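Local atomic coordinates of uncharacterized ABC transporter solute-binding protein yclQ (Bacillus subtilis subsp. subtilis str. 168, PDB entry 3GFV), a protein that serves as the solute-binding component of the YclNOPQ ABC transporter and binds the siderophore petrobactin, iron-free or ferric, for uptake of ferric-petrobactin. Residues 46-50 with 51-55; 147-150 with 151-155; 270-273 with 274-278. All coordinates share one frame; numbering follows the deposited sequence.

Interaction 1: 46-50 with 51-55; sequences DTLDK and LGLDD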
ATOM      1  N   ASP A  46       1.302  -9.571   3.362  1.00 20.82           N
ATOM      2  CA  ASP A  46       2.640  -9.376   3.895  1.00 20.51           C
ATOM      3  C   ASP A  46       2.643  -9.317   5.421  1.00 24.45           C
ATOM      4  O   ASP A  46       3.641  -9.675   6.054  1.00 24.29           O
ATOM      5  CB  ASP A  46       3.424  -8.230   3.181  1.00 19.25           C
ATOM      6  CG  ASP A  46       3.083  -6.815   3.669  1.00 24.23           C
ATOM      7  OD1 ASP A  46       2.978  -5.918   2.795  1.00 24.49           O
ATOM      8  OD2 ASP A  46       2.975  -6.568   4.899  1.00 26.30           O
ATOM      9  N   THR A  47       1.511  -8.926   6.006  1.00 22.97           N
ATOM     10  CA  THR A  47       1.363  -9.048   7.456  1.00 21.43           C
ATOM     11  C   THR A  47       1.337 -10.530   7.836  1.00 22.85           C
ATOM     12  O   THR A  47       2.047 -10.941   8.739  1.00 22.09           O
ATOM     13  CB  THR A  47       0.125  -8.301   7.988  1.00 20.64           C
ATOM     14  OG1 THR A  47       0.309  -6.884   7.807  1.00 21.54           O
ATOM     15  CG2 THR A  47      -0.110  -8.589   9.500  1.00 22.53           C
ATOM     16  N   LEU A  48       0.553 -11.337   7.127  1.00 22.73           N
ATOM     17  CA  LEU A  48       0.561 -12.771   7.391  1.00 26.59           C
ATOM     18  C   LEU A  48       1.985 -13.330   7.287  1.00 26.97           C
ATOM     19  O   LEU A  48       2.415 -14.129   8.124  1.00 26.58           O
ATOM     20  CB  LEU A  48      -0.390 -13.480   6.423  1.00 21.83           C
ATOM     21  CG  LEU A  48      -1.874 -13.191   6.618  1.00 26.93           C
ATOM     22  CD1 LEU A  48      -2.688 -13.790   5.462  1.00 24.71           C
ATOM     23  CD2 LEU A  48      -2.369 -13.736   7.961  1.00 26.65           C
ATOM     24  N   ASP A  49       2.732 -12.890   6.274  1.00 27.14           N
ATOM     25  CA  ASP A  49       4.095 -13.370   6.081  1.00 24.66           C
ATOM     26  C   ASP A  49       5.000 -12.980   7.249  1.00 24.46           C
ATOM     27  O   ASP A  49       5.773 -13.801   7.739  1.00 29.50           O
ATOM     28  CB  ASP A  49       4.698 -12.840   4.779  1.00 27.20           C
ATOM     29  CG  ASP A  49       6.102 -13.371   4.535  1.00 30.95           C
ATOM     30  OD1 ASP A  49       6.233 -14.568   4.196  1.00 30.06           O
ATOM     31  OD2 ASP A  49       7.078 -12.595   4.694  1.00 33.96           O
ATOM     32  N   LYS A  50       4.908 -11.722   7.682  1.00 25.18           N
ATOM     33  CA  LYS A  50       5.725 -11.232   8.791  1.00 24.64           C
ATOM     34  C   LYS A  50       5.453 -12.037  10.069  1.00 31.24           C
ATOM     35  O   LYS A  50       6.344 -12.251  10.900  1.00 31.18           O
ATOM     36  CB  LYS A  50       5.433  -9.753   9.036  1.00 24.00           C
ATOM     37  CG  LYS A  50       6.220  -9.133  10.188  1.00 36.61           C
ATOM     38  CD  LYS A  50       7.694  -9.015   9.836  1.00 42.81           C
ATOM     39  CE  LYS A  50       8.520  -8.499  11.014  1.00 50.57           C
ATOM     40  NZ  LYS A  50       9.975  -8.798  10.825  1.00 54.69           N
ATOM     41  N   LEU A  51       4.214 -12.490  10.221  1.00 29.46           N
ATOM     42  CA  LEU A  51       3.809 -13.216  11.418  1.00 26.55           C
ATOM     43  C   LEU A  51       4.117 -14.708  11.294  1.00 33.34           C
ATOM     44  O   LEU A  51       3.785 -15.483  12.182  1.00 32.85           O
ATOM     45  CB  LEU A  51       2.318 -13.010  11.682  1.00 24.60           C
ATOM     46  CG  LEU A  51       1.921 -11.548  11.874  1.00 32.04           C
ATOM     47  CD1 LEU A  51       0.419 -11.415  12.012  1.00 33.43           C
ATOM     48  CD2 LEU A  51       2.629 -10.967  13.079  1.00 38.62           C
ATOM     49  N   GLY A  52       4.746 -15.100  10.188  1.00 28.23           N
ATOM     50  CA  GLY A  52       5.099 -16.492   9.963  1.00 28.41           C
ATOM     51  C   GLY A  52       3.900 -17.367   9.651  1.00 31.44           C
ATOM     52  O   GLY A  52       3.842 -18.521  10.064  1.00 32.02           O
ATOM     53  N   LEU A  53       2.933 -16.831   8.915  1.00 27.90           N
ATOM     54  CA  LEU A  53       1.710 -17.580   8.639  1.00 29.06           C
ATOM     55  C   LEU A  53       1.553 -17.978   7.173  1.00 28.54           C
ATOM     56  O   LEU A  53       0.431 -18.174   6.720  1.00 29.13           O
ATOM     57  CB  LEU A  53       0.482 -16.769   9.059  1.00 24.85           C
ATOM     58  CG  LEU A  53       0.360 -16.524  10.566  1.00 30.16           C
ATOM     59  CD1 LEU A  53      -0.622 -15.406  10.838  1.00 30.76           C
ATOM     60  CD2 LEU A  53      -0.062 -17.818  11.275  1.00 32.38           C
ATOM     61  N   ASP A  54       2.664 -18.104   6.446  1.00 27.56           N
ATOM     62  CA  ASP A  54       2.608 -18.450   5.009  1.00 27.38           C
ATOM     63  C   ASP A  54       1.794 -19.737   4.796  1.00 32.54           C
ATOM     64  O   ASP A  54       1.077 -19.898   3.799  1.00 30.44           O
ATOM     65  CB  ASP A  54       4.021 -18.690   4.444  1.00 35.82           C
ATOM     66  CG  ASP A  54       4.848 -17.422   4.315  1.00 39.64           C
ATOM     67  OD1 ASP A  54       6.080 -17.537   4.121  1.00 46.18           O
ATOM     68  OD2 ASP A  54       4.281 -16.323   4.401  1.00 35.68           O
ATOM     69  N   ASP A  55       1.915 -20.660   5.746  1.00 30.95           N
ATOM     70  CA  ASP A  55       1.332 -21.987   5.593  1.00 35.13           C
ATOM     71  C   ASP A  55      -0.184 -21.988   5.486  1.00 36.03           C
ATOM     72  O   ASP A  55      -0.764 -22.954   4.992  1.00 35.63           O
ATOM     73  CB  ASP A  55       1.751 -22.904   6.748  1.00 41.33           C
ATOM     74  CG  ASP A  55       3.192 -23.334   6.649  1.00 56.20           C
ATOM     75  OD1 ASP A  55       3.793 -23.154   5.565  1.00 58.56           O
ATOM     76  OD2 ASP A  55       3.726 -23.852   7.656  1.00 65.08           O
TER
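Leu51 lies alongside Thr47 where helix 42-50 ends, and Gly52 closes the helix in a Schellman motif. Two backbone bonds reach back into the last turn: Leu53 N donates to Leu48 O at 2.9 Å, and Gly52 N to Asp49 O at 3.0 Å, the latter approaching from above the carbonyl plane. Gly52 takes the left-handed conformation (phi 72°) that lets the chain swing off the helix axis toward strand 57-60. Leu51 N still makes a helical bond to Thr47 O and a weak one to Leu48 O.

The Leu51 side chain can be followed outward along the same carbonyl. Its CB rests 3.6 Å from Thr47 O. CG, placed opposite the carbonyl carbon and beside the backbone N (chi1 -59°), comes within 3.2 Å of Thr47 O. CD1 stays near that oxygen while touching Thr47 CG2 at 3.8 Å, the two side chains running in the same direction; beyond them, the leucine methyls pack on Lys148 and Val149 of helix 146-170. Leu48 and Leu53 instead meet at about a right angle, methyl to methyl. Ile139 of helix 128-142 backs Thr47, Leu48 and Leu51, while Thr47 OG1 accepts from Leu281 N.

On another side of the turn the carboxylates of Asp49 and Asp54 lie nearly coplanar. Lys71 forms a salt bridge with Asp49 OD1 and a long, weak ion pair with Asp54 OD1, which probably offsets part of the negative charge. Asp49 OD1 stands only 2.6 Å from Asp54 OD2, a spacing at which one of the acids probably carries a proton.

Interaction 2: 147-150 with 151-155; sequences DKVK and DELAN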
ATOM      1  N   ASP A 147       0.289 -10.268  20.561  1.00 33.25           N
ATOM      2  CA  ASP A 147       1.499  -9.664  21.112  1.00 37.56           C
ATOM      3  C   ASP A 147       2.535  -9.327  20.037  1.00 33.12           C
ATOM      4  O   ASP A 147       3.161  -8.273  20.082  1.00 32.61           O
ATOM      5  CB  ASP A 147       2.118 -10.544  22.189  1.00 45.00           C
ATOM      6  CG  ASP A 147       1.256 -10.629  23.422  1.00 57.34           C
ATOM      7  OD1 ASP A 147       0.466  -9.685  23.656  1.00 55.77           O
ATOM      8  OD2 ASP A 147       1.374 -11.635  24.155  1.00 65.27           O
ATOM      9  N   LYS A 148       2.746 -10.234  19.094  1.00 32.31           N
ATOM     10  CA  LYS A 148       3.655  -9.954  17.988  1.00 28.67           C
ATOM     11  C   LYS A 148       3.204  -8.715  17.227  1.00 28.56           C
ATOM     12  O   LYS A 148       4.017  -7.847  16.900  1.00 29.73           O
ATOM     13  CB  LYS A 148       3.728 -11.163  17.055  1.00 33.07           C
ATOM     14  CG  LYS A 148       4.594 -10.970  15.834  1.00 36.47           C
ATOM     15  CD  LYS A 148       6.060 -10.881  16.155  1.00 37.90           C
ATOM     16  CE  LYS A 148       6.884 -11.015  14.893  1.00 44.98           C
ATOM     17  NZ  LYS A 148       8.285 -10.610  15.141  1.00 41.22           N
ATOM     18  N   VAL A 149       1.909  -8.616  16.946  1.00 26.93           N
ATOM     19  CA  VAL A 149       1.424  -7.437  16.224  1.00 29.87           C
ATOM     20  C   VAL A 149       1.655  -6.168  17.040  1.00 26.88           C
ATOM     21  O   VAL A 149       2.102  -5.153  16.507  1.00 29.09           O
ATOM     22  CB  VAL A 149      -0.053  -7.562  15.831  1.00 28.26           C
ATOM     23  CG1 VAL A 149      -0.589  -6.224  15.329  1.00 27.77           C
ATOM     24  CG2 VAL A 149      -0.224  -8.642  14.743  1.00 25.54           C
ATOM     25  N   LYS A 150       1.379  -6.230  18.341  1.00 27.75           N
ATOM     26  CA  LYS A 150       1.545  -5.047  19.177  1.00 31.18           C
ATOM     27  C   LYS A 150       2.981  -4.538  19.105  1.00 31.80           C
ATOM     28  O   LYS A 150       3.236  -3.335  18.949  1.00 29.04           O
ATOM     29  CB  LYS A 150       1.182  -5.358  20.633  1.00 31.60           C
ATOM     30  CG  LYS A 150       1.436  -4.189  21.569  1.00 42.65           C
ATOM     31  CD  LYS A 150       1.219  -4.592  23.025  1.00 57.39           C
ATOM     32  CE  LYS A 150       1.247  -3.372  23.940  1.00 68.31           C
ATOM     33  NZ  LYS A 150       2.427  -2.492  23.671  1.00 73.33           N
ATOM     34  N   ASP A 151       3.919  -5.466  19.219  1.00 28.20           N
ATOM     35  CA  ASP A 151       5.333  -5.133  19.199  1.00 32.41           C
ATOM     36  C   ASP A 151       5.770  -4.583  17.838  1.00 31.67           C
ATOM     37  O   ASP A 151       6.545  -3.621  17.762  1.00 31.01           O
ATOM     38  CB  ASP A 151       6.165  -6.360  19.568  1.00 32.23           C
ATOM     39  CG  ASP A 151       5.987  -6.770  21.020  1.00 36.70           C
ATOM     40  OD1 ASP A 151       5.570  -5.919  21.845  1.00 32.79           O
ATOM     41  OD2 ASP A 151       6.260  -7.952  21.340  1.00 36.95           O
ATOM     42  N   GLU A 152       5.281  -5.191  16.764  1.00 28.46           N
ATOM     43  CA  GLU A 152       5.602  -4.717  15.429  1.00 25.50           C
ATOM     44  C   GLU A 152       5.025  -3.324  15.181  1.00 24.07           C
ATOM     45  O   GLU A 152       5.668  -2.487  14.563  1.00 27.11           O
ATOM     46  CB  GLU A 152       5.089  -5.701  14.368  1.00 27.77           C
ATOM     47  CG  GLU A 152       5.796  -7.057  14.403  1.00 32.44           C
ATOM     48  CD  GLU A 152       7.299  -6.929  14.193  1.00 47.95           C
ATOM     49  OE1 GLU A 152       7.711  -6.172  13.288  1.00 48.50           O
ATOM     50  OE2 GLU A 152       8.067  -7.586  14.928  1.00 52.02           O
ATOM     51  N   LEU A 153       3.812  -3.077  15.664  1.00 25.01           N
ATOM     52  CA  LEU A 153       3.214  -1.755  15.495  1.00 27.50           C
ATOM     53  C   LEU A 153       4.036  -0.730  16.282  1.00 26.72           C
ATOM     54  O   LEU A 153       4.259   0.392  15.802  1.00 27.99           O
ATOM     55  CB  LEU A 153       1.752  -1.755  15.958  1.00 25.16           C
ATOM     56  CG  LEU A 153       0.799  -2.480  14.995  1.00 24.83           C
ATOM     57  CD1 LEU A 153      -0.622  -2.539  15.557  1.00 28.77           C
ATOM     58  CD2 LEU A 153       0.804  -1.833  13.605  1.00 27.40           C
ATOM     59  N   ALA A 154       4.482  -1.107  17.480  1.00 26.85           N
ATOM     60  CA  ALA A 154       5.329  -0.217  18.260  1.00 27.53           C
ATOM     61  C   ALA A 154       6.619   0.156  17.533  1.00 27.77           C
ATOM     62  O   ALA A 154       7.019   1.330  17.530  1.00 29.22           O
ATOM     63  CB  ALA A 154       5.636  -0.821  19.670  1.00 31.21           C
ATOM     64  N   ASN A 155       7.274  -0.823  16.917  1.00 26.76           N
ATOM     65  CA  ASN A 155       8.493  -0.552  16.157  1.00 31.89           C
ATOM     66  C   ASN A 155       8.218   0.364  14.979  1.00 30.10           C
ATOM     67  O   ASN A 155       9.007   1.258  14.681  1.00 28.65           O
ATOM     68  CB  ASN A 155       9.121  -1.835  15.624  1.00 35.02           C
ATOM     69  CG  ASN A 155       9.651  -2.716  16.714  1.00 46.36           C
ATOM     70  OD1 ASN A 155       9.978  -2.247  17.817  1.00 47.34           O
ATOM     71  ND2 ASN A 155       9.747  -4.013  16.425  1.00 47.87           N
TER
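Lys148 sets its CG opposite the backbone N (chi1 177°) and then bends at chi2 (69°), which turns the chain along the helix toward Glu152, one turn further on. Glu152 bends as well, at its own chi2 (-59°), bringing its carboxylate back to meet the ammonium group. The outcome is an i to i+4 salt bridge, with Lys148 NZ 3.0 Å from Glu152 OE2. NZ comes in from above the carboxylate plane, and Lys148 CE follows closely, 3.6 Å from the same oxygen. Nearer the backbone, Glu152 CG lies 3.2 Å from Lys148 O, the carbonyl to which Glu152 N donates at 2.9 Å, so backbone and side chains link the same pair of residues.

A different face of the helix carries an apolar pair with the same spacing. Val149 and Leu153 extend in parallel from successive turns, and Val149 CG1 touches Leu153 CD1 at 3.7 Å. Leu153 N donates to Val149 O at 2.8 Å. Matching helical bonds run from Asp151 N to Asp147 O and from Ala154 N to Lys150 O, giving a regular, unbroken turn.

These residues belong to the beginning of helix 146-170, the long helix that leads from the lobe built on the parallel sheet to the mixed sheet of the other lobe, as in Fe/B12-type binding proteins. Its inner side is seated on helix 128-142, where Val149 meets Ala136 and Leu153 meets Phe132 and Ala136; Lys148 and Val149 rest on Leu51, and Glu152 and Leu153 on Leu281 at the start of helix 281-296.

Interaction 3: 270-273 with 274-278; sequences DSAT and WYLSG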
ATOM      1  N   ASP A 270       9.468   2.219  -4.940  1.00 18.62           N
ATOM      2  CA  ASP A 270       9.260   0.884  -5.502  1.00 22.98           C
ATOM      3  C   ASP A 270       7.826   0.793  -6.003  1.00 19.88           C
ATOM      4  O   ASP A 270       6.913   0.483  -5.244  1.00 23.82           O
ATOM      5  CB  ASP A 270       9.546  -0.136  -4.387  1.00 26.37           C
ATOM      6  CG  ASP A 270       9.158  -1.569  -4.749  1.00 30.72           C
ATOM      7  OD1 ASP A 270       8.735  -1.856  -5.885  1.00 27.31           O
ATOM      8  OD2 ASP A 270       9.273  -2.417  -3.849  1.00 30.39           O
ATOM      9  N   SER A 271       7.626   1.062  -7.299  1.00 20.77           N
ATOM     10  CA  SER A 271       6.284   1.298  -7.818  1.00 20.92           C
ATOM     11  C   SER A 271       5.349   0.115  -7.598  1.00 17.29           C
ATOM     12  O   SER A 271       4.183   0.297  -7.225  1.00 19.77           O
ATOM     13  CB  SER A 271       6.335   1.660  -9.301  1.00 21.39           C
ATOM     14  OG  SER A 271       7.154   2.822  -9.507  1.00 21.38           O
ATOM     15  N   ALA A 272       5.848  -1.091  -7.840  1.00 19.28           N
ATOM     16  CA  ALA A 272       5.015  -2.284  -7.633  1.00 21.32           C
ATOM     17  C   ALA A 272       4.472  -2.375  -6.198  1.00 23.05           C
ATOM     18  O   ALA A 272       3.284  -2.622  -5.985  1.00 21.38           O
ATOM     19  CB  ALA A 272       5.789  -3.566  -8.012  1.00 22.58           C
ATOM     20  N   THR A 273       5.332  -2.160  -5.210  1.00 20.17           N
ATOM     21  CA  THR A 273       4.881  -2.190  -3.825  1.00 21.06           C
ATOM     22  C   THR A 273       3.905  -1.056  -3.521  1.00 23.27           C
ATOM     23  O   THR A 273       2.856  -1.268  -2.911  1.00 17.82           O
ATOM     24  CB  THR A 273       6.083  -2.151  -2.871  1.00 21.34           C
ATOM     25  OG1 THR A 273       6.845  -3.347  -3.055  1.00 23.50           O
ATOM     26  CG2 THR A 273       5.633  -2.056  -1.406  1.00 20.77           C
ATOM     27  N   TRP A 274       4.232   0.159  -3.976  1.00 17.74           N
ATOM     28  CA  TRP A 274       3.398   1.312  -3.662  1.00 18.36           C
ATOM     29  C   TRP A 274       2.033   1.288  -4.341  1.00 19.10           C
ATOM     30  O   TRP A 274       1.028   1.705  -3.746  1.00 20.95           O
ATOM     31  CB  TRP A 274       4.138   2.627  -3.968  1.00 18.11           C
ATOM     32  CG  TRP A 274       5.170   2.959  -2.950  1.00 20.10           C
ATOM     33  CD1 TRP A 274       6.361   2.325  -2.751  1.00 16.83           C
ATOM     34  CD2 TRP A 274       5.107   4.010  -1.981  1.00 19.01           C
ATOM     35  NE1 TRP A 274       7.050   2.921  -1.716  1.00 18.10           N
ATOM     36  CE2 TRP A 274       6.283   3.935  -1.205  1.00 18.24           C
ATOM     37  CE3 TRP A 274       4.154   4.988  -1.674  1.00 19.29           C
ATOM     38  CZ2 TRP A 274       6.552   4.830  -0.157  1.00 18.76           C
ATOM     39  CZ3 TRP A 274       4.416   5.874  -0.629  1.00 20.07           C
ATOM     40  CH2 TRP A 274       5.610   5.786   0.112  1.00 20.94           C
ATOM     41  N   TYR A 275       1.994   0.759  -5.566  1.00 19.05           N
ATOM     42  CA  TYR A 275       0.761   0.726  -6.343  1.00 21.22           C
ATOM     43  C   TYR A 275      -0.091  -0.530  -6.083  1.00 22.33           C
ATOM     44  O   TYR A 275      -1.312  -0.440  -5.965  1.00 24.23           O
ATOM     45  CB  TYR A 275       1.085   0.857  -7.831  1.00 19.95           C
ATOM     46  CG  TYR A 275      -0.148   0.934  -8.691  1.00 23.58           C
ATOM     47  CD1 TYR A 275      -0.945   2.074  -8.680  1.00 31.13           C
ATOM     48  CD2 TYR A 275      -0.517  -0.126  -9.500  1.00 31.29           C
ATOM     49  CE1 TYR A 275      -2.080   2.160  -9.477  1.00 37.86           C
ATOM     50  CE2 TYR A 275      -1.649  -0.050 -10.300  1.00 37.56           C
ATOM     51  CZ  TYR A 275      -2.427   1.098 -10.276  1.00 39.37           C
ATOM     52  OH  TYR A 275      -3.560   1.179 -11.065  1.00 46.29           O
ATOM     53  N   LEU A 276       0.550  -1.683  -5.955  1.00 18.75           N
ATOM     54  CA  LEU A 276      -0.201  -2.941  -5.829  1.00 19.86           C
ATOM     55  C   LEU A 276      -0.388  -3.339  -4.380  1.00 24.31           C
ATOM     56  O   LEU A 276      -1.243  -4.164  -4.062  1.00 22.29           O
ATOM     57  CB  LEU A 276       0.541  -4.078  -6.506  1.00 22.40           C
ATOM     58  CG  LEU A 276       0.816  -3.844  -7.994  1.00 27.83           C
ATOM     59  CD1 LEU A 276       1.719  -4.943  -8.542  1.00 26.12           C
ATOM     60  CD2 LEU A 276      -0.485  -3.717  -8.785  1.00 28.66           C
ATOM     61  N   SER A 277       0.428  -2.782  -3.499  1.00 20.62           N
ATOM     62  CA  SER A 277       0.408  -3.251  -2.114  1.00 19.94           C
ATOM     63  C   SER A 277       0.307  -2.082  -1.136  1.00 22.71           C
ATOM     64  O   SER A 277      -0.366  -1.095  -1.408  1.00 23.50           O
ATOM     65  CB  SER A 277       1.635  -4.117  -1.815  1.00 21.09           C
ATOM     66  OG  SER A 277       1.497  -4.753  -0.533  1.00 21.87           O
ATOM     67  N   GLY A 278       0.982  -2.198  -0.001  1.00 20.96           N
ATOM     68  CA  GLY A 278       0.870  -1.194   1.043  1.00 20.36           C
ATOM     69  C   GLY A 278      -0.136  -1.590   2.120  1.00 24.45           C
ATOM     70  O   GLY A 278      -1.054  -2.370   1.866  1.00 23.11           O
TER
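Asp270 O accepts from Trp274 N at 3.0 Å and also sits in the plane of the indole, at its edge, 3.1 Å from Trp274 CD1. Glu290 grips both residues, accepting from Asp270 N and from Trp274 NE1. As N-cap, Asp270 turns its carboxylate over the first turn: OD2 takes Thr273 OG1 at 2.7 Å, met from above the carboxylate plane, and OD1 receives a long, weak capping bond from Thr273 N. Ser271 O accepts from Tyr275 N at 2.8 Å, while its OG bonds to Asp235 N.

The short helix 271-276 follows strand 266-268 of the mixed sheet in this periplasmic binding protein fold and lies close to the middle of the molecule. The Tyr275 ring meets Arg104 in a cation-pi contact, and its OH is hydrogen-bonded to Arg236 NE; the Tyr275 side chain also lies about 3 Å from a phosphate ion, probably from the crystallisation liquor, though such ions often mark pockets.

Ala272 O accepts from Leu276 N, and Ala272 CB makes a loose apolar contact with Leu276 CD1 at 4.3 Å. Thr273 O receives the last bond, from Ser277 N at 2.9 Å, above the carbonyl plane; Ser277 CB lies 3.3 Å from that oxygen.

Overall arrangement
Interactions 1 and 2 touch each other and both pack on helix 128-142: Leu51 CD2 meets Lys148 CG at 3.4 Å, and Lys50 CE approaches Glu152 OE1 at the same distance. Both pair apolar side chains with charged groups elsewhere, acids crowded together in 46-55 but oppositely charged partners in 147-155. Interaction 3 is the most enclosed; its centre lies about 6 Å from the centre of the chain. Several of its polar side chains, such as those of Trp274 and Tyr275, find partners elsewhere in the protein. It packs against interaction 1 where Asp46 OD1 approaches Ser277 OG, 3.8 Å, whereas interaction 2, about 12 Å off between nearest atoms, does not touch it.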